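Local coordinates for protein monomethylamine methyltransferase mtmB1 (Methanosarcina barkeri, PDB 1NTH) that catalyses transfer of the methyl group from monomethylamine to the corrinoid cofactor of its partner protein MtmC, a step in methanogenesis from methylamine, at residues N112-P124 / I354-G366. Sequence-based numbering, arbitrary orientation. Where two conformers were deposited one is given.
Sequences NVRKRSVGDKAKP and ITDTASGREILSG
Arg116 sets its guanidinium against Thr357 and Arg361, at the C-terminal end of helix 343-359 and just past it, and bonds to their main-chain carbonyls. NH1 and NH2 both grip Thr357 O end-on, each at 2.9 Å, with that oxygen in the guanidinium plane; NH1 lies on a carbonyl lone pair, whereas NH2 comes from above the carbonyl plane. NH1 also reaches Arg361 O at 2.8 Å, so one nitrogen ties both flanks of the Schellman motif at Gly360. The chain, bent at chi3 (68°), brings NE round to its own loop, where it donates to Ala122 O at 2.7 Å, and Pro124 of that loop lays CD over the centre of one guanidinium face. A lysine in its place would probably lose the flat two-nitrogen grip on Thr357 O and, with a single nitrogen, could hardly serve Arg361 O and Ala122 O as well.

Backbone amides of 112-124 donate two more bonds, one to a side chain and one to a carbonyl. Glu362 OE2 takes Arg116 N at 2.8 Å, nearly straight (169°), through its anti lone pair, while OE1 accepts from Ser330 N; both carboxylate oxygens thus hold main-chain amides. In the type II turn of Ser117 to Asp120, Gly119 N donates to Ala358 O at 2.8 Å. A water bridges Arg114 O and Glu362 O.

Apolar contacts close the rest. Pro124 turns CG to Leu364 CD1, 3.8 Å away. Val113 CG1, anti to its own backbone nitrogen (chi1 -179°), touches Ile363 CD1, the two side chains crossing at about a right angle.

The contact thus fastens the loop entering strand 125-128 of the TIM barrel to the helix-strand junction before its parallel neighbour 363-366, the strand whose Ser365 hydrogen-bonds pyrrolysine. With several carbonyl dipoles and the helix C-terminus directed at one buried guanidinium, its positive charge is likely to be stabilised without a carboxylate in direct contact across these two segments.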
ATOM      1  N   ASN A 112      -6.503  21.435  -0.851  1.00 15.96           N
ATOM      2  CA  ASN A 112      -5.229  22.132  -0.790  1.00 16.89           C
ATOM      3  C   ASN A 112      -5.314  23.321   0.145  1.00 16.74           C
ATOM      4  O   ASN A 112      -6.255  24.112   0.078  1.00 17.73           O
ATOM      5  CB  ASN A 112      -4.815  22.633  -2.174  1.00 17.92           C
ATOM      6  CG  ASN A 112      -4.631  21.511  -3.166  1.00 20.99           C
ATOM      7  OD1 ASN A 112      -5.553  21.162  -3.906  1.00 23.15           O
ATOM      8  ND2 ASN A 112      -3.441  20.927  -3.179  1.00 19.74           N
ATOM      9  N   VAL A 113      -4.328  23.439   1.024  1.00 15.47           N
ATOM     10  CA  VAL A 113      -4.268  24.559   1.950  1.00 15.44           C
ATOM     11  C   VAL A 113      -3.120  25.449   1.491  1.00 15.60           C
ATOM     12  O   VAL A 113      -1.955  25.045   1.542  1.00 16.41           O
ATOM     13  CB  VAL A 113      -3.997  24.092   3.394  1.00 15.61           C
ATOM     14  CG1 VAL A 113      -3.978  25.304   4.336  1.00 16.69           C
ATOM     15  CG2 VAL A 113      -5.064  23.099   3.827  1.00 17.40           C
ATOM     16  N   ARG A 114      -3.458  26.645   1.018  1.00 16.83           N
ATOM     17  CA  ARG A 114      -2.461  27.597   0.542  1.00 16.67           C
ATOM     18  C   ARG A 114      -2.636  28.935   1.255  1.00 16.84           C
ATOM     19  O   ARG A 114      -3.696  29.219   1.807  1.00 18.33           O
ATOM     20  CB  ARG A 114      -2.586  27.773  -0.975  1.00 19.58           C
ATOM     21  CG  ARG A 114      -2.419  26.462  -1.747  1.00 22.98           C
ATOM     22  CD  ARG A 114      -2.265  26.693  -3.244  1.00 25.93           C
ATOM     23  NE  ARG A 114      -2.049  25.443  -3.975  1.00 27.69           N
ATOM     24  CZ  ARG A 114      -2.996  24.789  -4.643  1.00 27.75           C
ATOM     25  NH1 ARG A 114      -4.235  25.262  -4.683  1.00 25.84           N
ATOM     26  NH2 ARG A 114      -2.701  23.661  -5.276  1.00 28.62           N
ATOM     27  N   LYS A 115      -1.593  29.756   1.242  1.00 17.35           N
ATOM     28  CA  LYS A 115      -1.644  31.044   1.926  1.00 17.42           C
ATOM     29  C   LYS A 115      -2.708  32.018   1.425  1.00 17.95           C
ATOM     30  O   LYS A 115      -2.992  32.097   0.225  1.00 18.37           O
ATOM     31  CB  LYS A 115      -0.276  31.736   1.862  1.00 19.13           C
ATOM     32  CG  LYS A 115      -0.258  33.067   2.611  1.00 21.77           C
ATOM     33  CD  LYS A 115       1.086  33.773   2.546  1.00 25.19           C
ATOM     34  CE  LYS A 115       1.030  35.091   3.321  1.00 24.53           C
ATOM     35  NZ  LYS A 115       2.330  35.814   3.275  1.00 28.65           N
ATOM     36  N   ARG A 116      -3.299  32.751   2.367  1.00 17.92           N
ATOM     37  CA  ARG A 116      -4.297  33.774   2.061  1.00 17.91           C
ATOM     38  C   ARG A 116      -3.775  35.096   2.607  1.00 19.09           C
ATOM     39  O   ARG A 116      -3.122  35.132   3.649  1.00 19.00           O
ATOM     40  CB  ARG A 116      -5.643  33.474   2.734  1.00 17.31           C
ATOM     41  CG  ARG A 116      -6.421  32.319   2.131  1.00 17.23           C
ATOM     42  CD  ARG A 116      -7.814  32.197   2.752  1.00 15.93           C
ATOM     43  NE  ARG A 116      -8.697  33.313   2.396  1.00 16.26           N
ATOM     44  CZ  ARG A 116      -9.056  34.293   3.223  1.00 17.92           C
ATOM     45  NH1 ARG A 116      -8.612  34.313   4.476  1.00 15.59           N
ATOM     46  NH2 ARG A 116      -9.865  35.256   2.798  1.00 16.62           N
ATOM     47  N   SER A 117      -4.052  36.180   1.897  1.00 20.46           N
ATOM     48  CA  SER A 117      -3.618  37.494   2.344  1.00 21.23           C
ATOM     49  C   SER A 117      -4.815  38.192   2.969  1.00 21.15           C
ATOM     50  O   SER A 117      -5.934  37.686   2.920  1.00 19.93           O
ATOM     51  CB  SER A 117      -3.105  38.312   1.158  0.50 23.34           C
ATOM     52  OG  SER A 117      -4.124  38.495   0.190  0.50 22.50           O
ATOM     53  N   VAL A 118      -4.576  39.350   3.570  1.00 21.87           N
ATOM     54  CA  VAL A 118      -5.656  40.119   4.164  1.00 21.19           C
ATOM     55  C   VAL A 118      -6.618  40.486   3.031  1.00 21.52           C
ATOM     56  O   VAL A 118      -6.182  40.917   1.963  1.00 21.78           O
ATOM     57  CB  VAL A 118      -5.112  41.409   4.817  1.00 22.19           C
ATOM     58  CG1 VAL A 118      -6.263  42.288   5.287  1.00 21.12           C
ATOM     59  CG2 VAL A 118      -4.204  41.052   5.985  1.00 22.97           C
ATOM     60  N   GLY A 119      -7.915  40.290   3.260  1.00 20.66           N
ATOM     61  CA  GLY A 119      -8.920  40.613   2.256  1.00 22.14           C
ATOM     62  C   GLY A 119      -8.902  39.738   1.011  1.00 23.19           C
ATOM     63  O   GLY A 119      -9.508  40.080  -0.005  1.00 22.90           O
ATOM     64  N   ASP A 120      -8.219  38.602   1.092  1.00 21.32           N
ATOM     65  CA  ASP A 120      -8.103  37.681  -0.037  1.00 22.38           C
ATOM     66  C   ASP A 120      -9.452  37.279  -0.637  1.00 22.15           C
ATOM     67  O   ASP A 120     -10.421  37.045   0.086  1.00 22.39           O
ATOM     68  CB  ASP A 120      -7.344  36.430   0.413  1.00 21.68           C
ATOM     69  CG  ASP A 120      -6.654  35.718  -0.729  1.00 25.05           C
ATOM     70  OD1 ASP A 120      -5.440  35.456  -0.607  1.00 26.47           O
ATOM     71  OD2 ASP A 120      -7.317  35.419  -1.744  1.00 27.42           O
ATOM     72  N   LYS A 121      -9.502  37.196  -1.966  1.00 22.98           N
ATOM     73  CA  LYS A 121     -10.719  36.800  -2.676  1.00 23.43           C
ATOM     74  C   LYS A 121     -10.988  35.310  -2.464  1.00 21.97           C
ATOM     75  O   LYS A 121     -12.129  34.854  -2.555  1.00 22.17           O
ATOM     76  CB  LYS A 121     -10.572  37.058  -4.178  1.00 26.19           C
ATOM     77  CG  LYS A 121     -10.413  38.513  -4.578  1.00 30.85           C
ATOM     78  CD  LYS A 121     -11.726  39.271  -4.519  0.50 32.10           C
ATOM     79  CE  LYS A 121     -11.561  40.678  -5.081  0.50 33.74           C
ATOM     80  NZ  LYS A 121     -12.842  41.435  -5.085  0.50 34.45           N
ATOM     81  N   ALA A 122      -9.931  34.551  -2.198  1.00 21.17           N
ATOM     82  CA  ALA A 122     -10.069  33.116  -1.978  1.00 20.56           C
ATOM     83  C   ALA A 122     -10.710  32.843  -0.624  1.00 20.91           C
ATOM     84  O   ALA A 122     -10.477  33.562   0.344  1.00 21.46           O
ATOM     85  CB  ALA A 122      -8.706  32.439  -2.054  1.00 21.20           C
ATOM     86  N   LYS A 123     -11.522  31.797  -0.568  1.00 20.45           N
ATOM     87  CA  LYS A 123     -12.205  31.414   0.661  1.00 20.47           C
ATOM     88  C   LYS A 123     -11.305  30.527   1.522  1.00 18.84           C
ATOM     89  O   LYS A 123     -10.553  29.699   1.009  1.00 18.45           O
ATOM     90  CB  LYS A 123     -13.486  30.651   0.317  1.00 21.00           C
ATOM     91  CG  LYS A 123     -14.332  30.232   1.506  1.00 21.91           C
ATOM     92  CD  LYS A 123     -15.487  29.345   1.052  1.00 22.03           C
ATOM     93  CE  LYS A 123     -16.412  28.987   2.209  1.00 21.36           C
ATOM     94  NZ  LYS A 123     -17.467  28.016   1.788  1.00 23.59           N
ATOM     95  N   PRO A 124     -11.346  30.708   2.846  1.00 18.11           N
ATOM     96  CA  PRO A 124     -10.495  29.850   3.672  1.00 17.65           C
ATOM     97  C   PRO A 124     -11.071  28.439   3.724  1.00 17.06           C
ATOM     98  O   PRO A 124     -12.206  28.201   3.301  1.00 17.50           O
ATOM     99  CB  PRO A 124     -10.523  30.540   5.037  1.00 18.65           C
ATOM    100  CG  PRO A 124     -11.846  31.230   5.048  1.00 19.48           C
ATOM    101  CD  PRO A 124     -11.944  31.789   3.648  1.00 17.09           C
ATOM    102  N   ILE A 354     -16.227  36.380   9.828  1.00 16.81           N
ATOM    103  CA  ILE A 354     -15.956  37.596   9.072  1.00 17.43           C
ATOM    104  C   ILE A 354     -14.539  38.071   9.397  1.00 17.89           C
ATOM    105  O   ILE A 354     -13.748  38.370   8.502  1.00 17.90           O
ATOM    106  CB  ILE A 354     -16.964  38.715   9.432  1.00 18.56           C
ATOM    107  CG1 ILE A 354     -18.355  38.343   8.914  1.00 19.17           C
ATOM    108  CG2 ILE A 354     -16.495  40.052   8.862  1.00 17.53           C
ATOM    109  CD1 ILE A 354     -19.469  39.247   9.434  1.00 21.56           C
ATOM    110  N   THR A 355     -14.222  38.119  10.686  1.00 18.50           N
ATOM    111  CA  THR A 355     -12.909  38.559  11.143  1.00 17.87           C
ATOM    112  C   THR A 355     -11.782  37.667  10.625  1.00 18.48           C
ATOM    113  O   THR A 355     -10.787  38.161  10.091  1.00 18.12           O
ATOM    114  CB  THR A 355     -12.847  38.580  12.681  1.00 17.77           C
ATOM    115  OG1 THR A 355     -13.894  39.419  13.187  1.00 19.03           O
ATOM    116  CG2 THR A 355     -11.498  39.106  13.159  1.00 19.59           C
ATOM    117  N   ASP A 356     -11.941  36.356  10.786  1.00 17.86           N
ATOM    118  CA  ASP A 356     -10.923  35.406  10.345  1.00 17.90           C
ATOM    119  C   ASP A 356     -10.708  35.416   8.835  1.00 17.79           C
ATOM    120  O   ASP A 356      -9.575  35.381   8.357  1.00 17.87           O
ATOM    121  CB  ASP A 356     -11.288  33.986  10.791  1.00 18.65           C
ATOM    122  CG  ASP A 356     -11.201  33.805  12.296  1.00 19.21           C
ATOM    123  OD1 ASP A 356     -10.476  34.590  12.949  1.00 21.30           O
ATOM    124  OD2 ASP A 356     -11.842  32.869  12.819  1.00 20.40           O
ATOM    125  N   THR A 357     -11.799  35.455   8.083  1.00 16.95           N
ATOM    126  CA  THR A 357     -11.707  35.469   6.629  1.00 17.15           C
ATOM    127  C   THR A 357     -11.017  36.736   6.128  1.00 17.24           C
ATOM    128  O   THR A 357     -10.065  36.672   5.347  1.00 18.29           O
ATOM    129  CB  THR A 357     -13.110  35.360   5.994  1.00 16.30           C
ATOM    130  OG1 THR A 357     -13.719  34.129   6.402  1.00 17.30           O
ATOM    131  CG2 THR A 357     -13.019  35.400   4.474  1.00 17.51           C
ATOM    132  N   ALA A 358     -11.480  37.893   6.588  1.00 17.47           N
ATOM    133  CA  ALA A 358     -10.893  39.152   6.149  1.00 17.44           C
ATOM    134  C   ALA A 358      -9.460  39.363   6.628  1.00 17.33           C
ATOM    135  O   ALA A 358      -8.662  39.986   5.930  1.00 17.20           O
ATOM    136  CB  ALA A 358     -11.766  40.312   6.602  1.00 18.67           C
ATOM    137  N   SER A 359      -9.124  38.840   7.805  1.00 16.67           N
ATOM    138  CA  SER A 359      -7.775  39.021   8.339  1.00 17.83           C
ATOM    139  C   SER A 359      -6.733  38.111   7.694  1.00 18.36           C
ATOM    140  O   SER A 359      -5.537  38.276   7.928  1.00 19.69           O
ATOM    141  CB  SER A 359      -7.765  38.833   9.865  1.00 18.54           C
ATOM    142  OG  SER A 359      -8.059  37.498  10.244  1.00 20.20           O
ATOM    143  N   GLY A 360      -7.182  37.145   6.896  1.00 17.07           N
ATOM    144  CA  GLY A 360      -6.244  36.268   6.214  1.00 16.67           C
ATOM    145  C   GLY A 360      -6.028  34.853   6.725  1.00 15.92           C
ATOM    146  O   GLY A 360      -5.041  34.221   6.355  1.00 17.10           O
ATOM    147  N   ARG A 361      -6.923  34.338   7.563  1.00 15.58           N
ATOM    148  CA  ARG A 361      -6.762  32.976   8.077  1.00 15.87           C
ATOM    149  C   ARG A 361      -6.932  31.970   6.946  1.00 15.78           C
ATOM    150  O   ARG A 361      -7.775  32.152   6.070  1.00 15.06           O
ATOM    151  CB  ARG A 361      -7.803  32.669   9.158  1.00 16.69           C
ATOM    152  CG  ARG A 361      -7.666  33.479  10.435  1.00 16.94           C
ATOM    153  CD  ARG A 361      -6.466  33.051  11.269  1.00 19.16           C
ATOM    154  NE  ARG A 361      -6.338  33.899  12.452  1.00 17.62           N
ATOM    155  CZ  ARG A 361      -5.345  33.832  13.332  1.00 19.13           C
ATOM    156  NH1 ARG A 361      -4.370  32.944  13.185  1.00 18.33           N
ATOM    157  NH2 ARG A 361      -5.315  34.677  14.355  1.00 18.18           N
ATOM    158  N   GLU A 362      -6.131  30.909   6.966  1.00 15.04           N
ATOM    159  CA  GLU A 362      -6.236  29.881   5.937  1.00 16.06           C
ATOM    160  C   GLU A 362      -7.266  28.827   6.321  1.00 15.92           C
ATOM    161  O   GLU A 362      -7.884  28.212   5.452  1.00 17.23           O
ATOM    162  CB  GLU A 362      -4.887  29.193   5.712  1.00 17.02           C
ATOM    163  CG  GLU A 362      -3.874  29.987   4.899  1.00 17.87           C
ATOM    164  CD  GLU A 362      -3.240  31.132   5.662  1.00 20.04           C
ATOM    165  OE1 GLU A 362      -3.075  31.021   6.896  1.00 19.16           O
ATOM    166  OE2 GLU A 362      -2.883  32.142   5.021  1.00 20.23           O
ATOM    167  N   ILE A 363      -7.448  28.618   7.622  1.00 15.20           N
ATOM    168  CA  ILE A 363      -8.385  27.615   8.111  1.00 14.67           C
ATOM    169  C   ILE A 363      -9.285  28.131   9.236  1.00 15.79           C
ATOM    170  O   ILE A 363      -8.826  28.833  10.137  1.00 16.86           O
ATOM    171  CB  ILE A 363      -7.622  26.375   8.638  1.00 15.18           C
ATOM    172  CG1 ILE A 363      -6.784  25.757   7.510  1.00 14.74           C
ATOM    173  CG2 ILE A 363      -8.606  25.354   9.202  1.00 16.07           C
ATOM    174  CD1 ILE A 363      -5.856  24.638   7.972  1.00 15.90           C
ATOM    175  N   LEU A 364     -10.568  27.788   9.165  1.00 14.88           N
ATOM    176  CA  LEU A 364     -11.539  28.160  10.194  1.00 14.95           C
ATOM    177  C   LEU A 364     -11.928  26.838  10.854  1.00 16.22           C
ATOM    178  O   LEU A 364     -12.450  25.944  10.187  1.00 17.22           O
ATOM    179  CB  LEU A 364     -12.778  28.808   9.567  1.00 15.62           C
ATOM    180  CG  LEU A 364     -12.543  29.950   8.576  1.00 16.08           C
ATOM    181  CD1 LEU A 364     -13.888  30.549   8.168  1.00 18.03           C
ATOM    182  CD2 LEU A 364     -11.660  31.006   9.211  1.00 17.46           C
ATOM    183  N   SER A 365     -11.677  26.710  12.155  1.00 14.78           N
ATOM    184  CA  SER A 365     -11.977  25.469  12.870  1.00 15.52           C
ATOM    185  C   SER A 365     -13.084  25.687  13.910  1.00 16.52           C
ATOM    186  O   SER A 365     -12.838  26.243  14.981  1.00 16.61           O
ATOM    187  CB  SER A 365     -10.697  24.961  13.551  1.00 15.49           C
ATOM    188  OG  SER A 365     -10.791  23.592  13.911  1.00 16.85           O
ATOM    189  N   GLY A 366     -14.298  25.243  13.586  1.00 15.15           N
ATOM    190  CA  GLY A 366     -15.425  25.414  14.494  1.00 15.19           C
ATOM    191  C   GLY A 366     -16.524  24.393  14.264  1.00 16.15           C
ATOM    192  O   GLY A 366     -16.419  23.576  13.355  1.00 16.68           O
TER
HETATM  193  O   HOH W   1      -6.440  28.470   2.520  1.00 29.29           O
HETATM  194  O   HOH W   2     -11.100  38.031   2.619  1.00 22.79           O